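Long-range contact in collagen adhesin (PDB 2OKM), which probably binds collagen at the cell surface of Enterococcus faecalis, this chain being the collagen-binding N2 subdomain of the longer adhesin: residues E52-D57 with F102-T107. Sequence-based numbering, arbitrary orientation.
Sequences ESFTFD and FIVRYT
Phe54 and Tyr106 lie side by side, Phe54 with chi1 -72°, its CG anti to the carbonyl carbon, and Tyr106 with chi1 68°, its CG between N and the carbonyl carbon. Both rings point into the core of this β-sandwich, where strands 55-59 and 101-110 pair antiparallel within one sheet. Tyr106 CB stands over the centre of the Phe54 ring, 3.5 Å from its centroid; the aromatic planes are nearly parallel but slid apart, with Phe54 CE2 3.5 Å from Tyr106 CD2. Phe88 meets both rings edge-to-face, and Tyr106 OH is hydrogen-bonded to Lys9 NZ. Val104 CG1 reaches the edge of the Phe54 ring at CD2 and lies over a face of Phe56, offset toward its rim; Val104 CG2 is 3.7 Å from Phe56 CE2.

Paired backbone hydrogen bonds set the register: Thr55 N to Arg105 O and Arg105 N to Thr55 O, 3.0 Å each, and a like pair at Asp57-Ile103, with Phe56-Val104 non-hydrogen-bonded between. Beyond these pairs, Thr107 N donates to Ser53 OG (2.9 Å) almost straight, at 172°; that hydroxyl also bonds Asn50 O. On the face of Thr55, Arg105 rises from the sheet, extended from CG to NE, and the turn at chi4 brings NH1 round to Asp57. The salt bridge from Arg105 NH1 to Asp57 OD2 is long, 3.4 Å, and weak as a hydrogen bond, although carboxylate and guanidinium are nearly coplanar. A water links this corner, bonding Thr55 OG1, donating to Ile103 O and accepting from Arg105 NH1 at 2.8 Å.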
loop_
_atom_site.group_PDB
_atom_site.type_symbol
_atom_site.label_atom_id
_atom_site.label_comp_id
_atom_site.label_asym_id
_atom_site.label_seq_id
_atom_site.Cartn_x
_atom_site.Cartn_y
_atom_site.Cartn_z
ATOM N N GLU A 52 -12.943 1.846 4.107
ATOM C CA GLU A 52 -13.417 2.926 3.245
ATOM C C GLU A 52 -12.463 4.118 3.232
ATOM O O GLU A 52 -12.786 5.168 2.681
ATOM C CB GLU A 52 -14.796 3.398 3.711
ATOM C CG GLU A 52 -15.838 2.290 3.801
ATOM C CD GLU A 52 -17.175 2.787 4.319
ATOM O OE1 GLU A 52 -17.218 3.327 5.445
ATOM O OE2 GLU A 52 -18.185 2.634 3.601
ATOM N N SER A 53 -11.282 3.949 3.821
ATOM C CA SER A 53 -10.311 5.043 3.913
ATOM C C SER A 53 -9.270 5.149 2.802
ATOM O O SER A 53 -8.536 6.137 2.737
ATOM C CB SER A 53 -9.566 4.957 5.248
ATOM O OG SER A 53 -8.685 3.844 5.271
ATOM N N PHE A 54 -9.202 4.159 1.925
ATOM C CA PHE A 54 -8.189 4.163 0.873
ATOM C C PHE A 54 -8.220 5.279 -0.163
ATOM O O PHE A 54 -9.269 5.607 -0.705
ATOM C CB PHE A 54 -8.211 2.834 0.111
ATOM C CG PHE A 54 -7.676 1.668 0.892
ATOM C CD1 PHE A 54 -8.405 1.113 1.943
ATOM C CD2 PHE A 54 -6.441 1.116 0.568
ATOM C CE1 PHE A 54 -7.908 0.023 2.656
ATOM C CE2 PHE A 54 -5.937 0.027 1.276
ATOM C CZ PHE A 54 -6.673 -0.521 2.324
ATOM N N THR A 55 -7.052 5.860 -0.428
ATOM C CA THR A 55 -6.922 6.870 -1.474
ATOM C C THR A 55 -5.640 6.523 -2.213
ATOM O O THR A 55 -4.703 5.962 -1.630
ATOM C CB THR A 55 -6.846 8.332 -0.952
ATOM O OG1 THR A 55 -5.652 8.530 -0.194
ATOM C CG2 THR A 55 -8.061 8.658 -0.102
ATOM N N PHE A 56 -5.608 6.843 -3.499
ATOM C CA PHE A 56 -4.455 6.538 -4.331
ATOM C C PHE A 56 -3.853 7.787 -4.967
ATOM O O PHE A 56 -4.525 8.512 -5.699
ATOM C CB PHE A 56 -4.844 5.532 -5.420
ATOM C CG PHE A 56 -5.299 4.203 -4.886
ATOM C CD1 PHE A 56 -6.553 4.067 -4.298
ATOM C CD2 PHE A 56 -4.465 3.089 -4.959
ATOM C CE1 PHE A 56 -6.972 2.835 -3.787
ATOM C CE2 PHE A 56 -4.874 1.854 -4.452
ATOM C CZ PHE A 56 -6.130 1.729 -3.865
ATOM N N ASP A 57 -2.574 8.007 -4.671
ATOM C CA ASP A 57 -1.779 9.139 -5.157
ATOM C C ASP A 57 -0.987 8.561 -6.329
ATOM O O ASP A 57 0.048 7.925 -6.128
ATOM C CB ASP A 57 -0.850 9.571 -4.017
ATOM C CG ASP A 57 0.034 10.746 -4.370
ATOM O OD1 ASP A 57 0.093 11.138 -5.553
ATOM O OD2 ASP A 57 0.682 11.270 -3.434
ATOM N N PHE A 102 2.582 4.834 -7.161
ATOM C CA PHE A 102 1.341 4.851 -6.401
ATOM C C PHE A 102 1.649 4.969 -4.918
ATOM O O PHE A 102 2.439 4.192 -4.388
ATOM C CB PHE A 102 0.563 3.537 -6.569
ATOM C CG PHE A 102 0.213 3.190 -7.989
ATOM C CD1 PHE A 102 -1.066 3.436 -8.482
ATOM C CD2 PHE A 102 1.155 2.596 -8.827
ATOM C CE1 PHE A 102 -1.405 3.090 -9.794
ATOM C CE2 PHE A 102 0.826 2.249 -10.136
ATOM C CZ PHE A 102 -0.455 2.497 -10.620
ATOM N N ILE A 103 1.052 5.948 -4.249
ATOM C CA ILE A 103 1.206 6.028 -2.806
ATOM C C ILE A 103 -0.211 5.764 -2.321
ATOM O O ILE A 103 -1.128 6.552 -2.566
ATOM C CB ILE A 103 1.697 7.396 -2.317
ATOM C CG1 ILE A 103 3.158 7.586 -2.739
ATOM C CG2 ILE A 103 1.587 7.471 -0.789
ATOM C CD1 ILE A 103 3.744 8.931 -2.368
ATOM N N VAL A 104 -0.392 4.620 -1.674
ATOM C CA VAL A 104 -1.698 4.228 -1.173
ATOM C C VAL A 104 -1.785 4.613 0.286
ATOM O O VAL A 104 -0.971 4.181 1.099
ATOM C CB VAL A 104 -1.918 2.701 -1.300
ATOM C CG1 VAL A 104 -3.358 2.347 -0.944
ATOM C CG2 VAL A 104 -1.595 2.246 -2.717
ATOM N N ARG A 105 -2.771 5.440 0.606
ATOM C CA ARG A 105 -2.979 5.880 1.973
ATOM C C ARG A 105 -4.250 5.255 2.526
ATOM O O ARG A 105 -5.273 5.213 1.850
ATOM C CB ARG A 105 -3.122 7.408 2.032
ATOM C CG ARG A 105 -1.846 8.200 1.744
ATOM C CD ARG A 105 -2.127 9.698 1.820
ATOM N NE ARG A 105 -0.907 10.505 1.757
ATOM C CZ ARG A 105 -0.206 10.733 0.649
ATOM N NH1 ARG A 105 -0.596 10.223 -0.511
ATOM N NH2 ARG A 105 0.897 11.471 0.705
ATOM N N TYR A 106 -4.174 4.752 3.752
ATOM C CA TYR A 106 -5.342 4.195 4.416
ATOM C C TYR A 106 -5.085 4.237 5.907
ATOM O O TYR A 106 -3.940 4.355 6.346
ATOM C CB TYR A 106 -5.636 2.761 3.944
ATOM C CG TYR A 106 -4.621 1.716 4.346
ATOM C CD1 TYR A 106 -4.731 1.030 5.559
ATOM C CD2 TYR A 106 -3.553 1.399 3.503
ATOM C CE1 TYR A 106 -3.805 0.052 5.918
ATOM C CE2 TYR A 106 -2.622 0.426 3.853
ATOM C CZ TYR A 106 -2.753 -0.244 5.060
ATOM O OH TYR A 106 -1.834 -1.205 5.410
ATOM N N THR A 107 -6.152 4.155 6.691
ATOM C CA THR A 107 -6.003 4.194 8.133
ATOM C C THR A 107 -6.607 2.979 8.794
ATOM O O THR A 107 -7.371 2.230 8.188
ATOM C CB THR A 107 -6.701 5.422 8.743
ATOM O OG1 THR A 107 -8.069 5.454 8.315
ATOM C CG2 THR A 107 -6.002 6.702 8.320
HETATM O O HOH W 1 -2.802 8.648 -1.334
#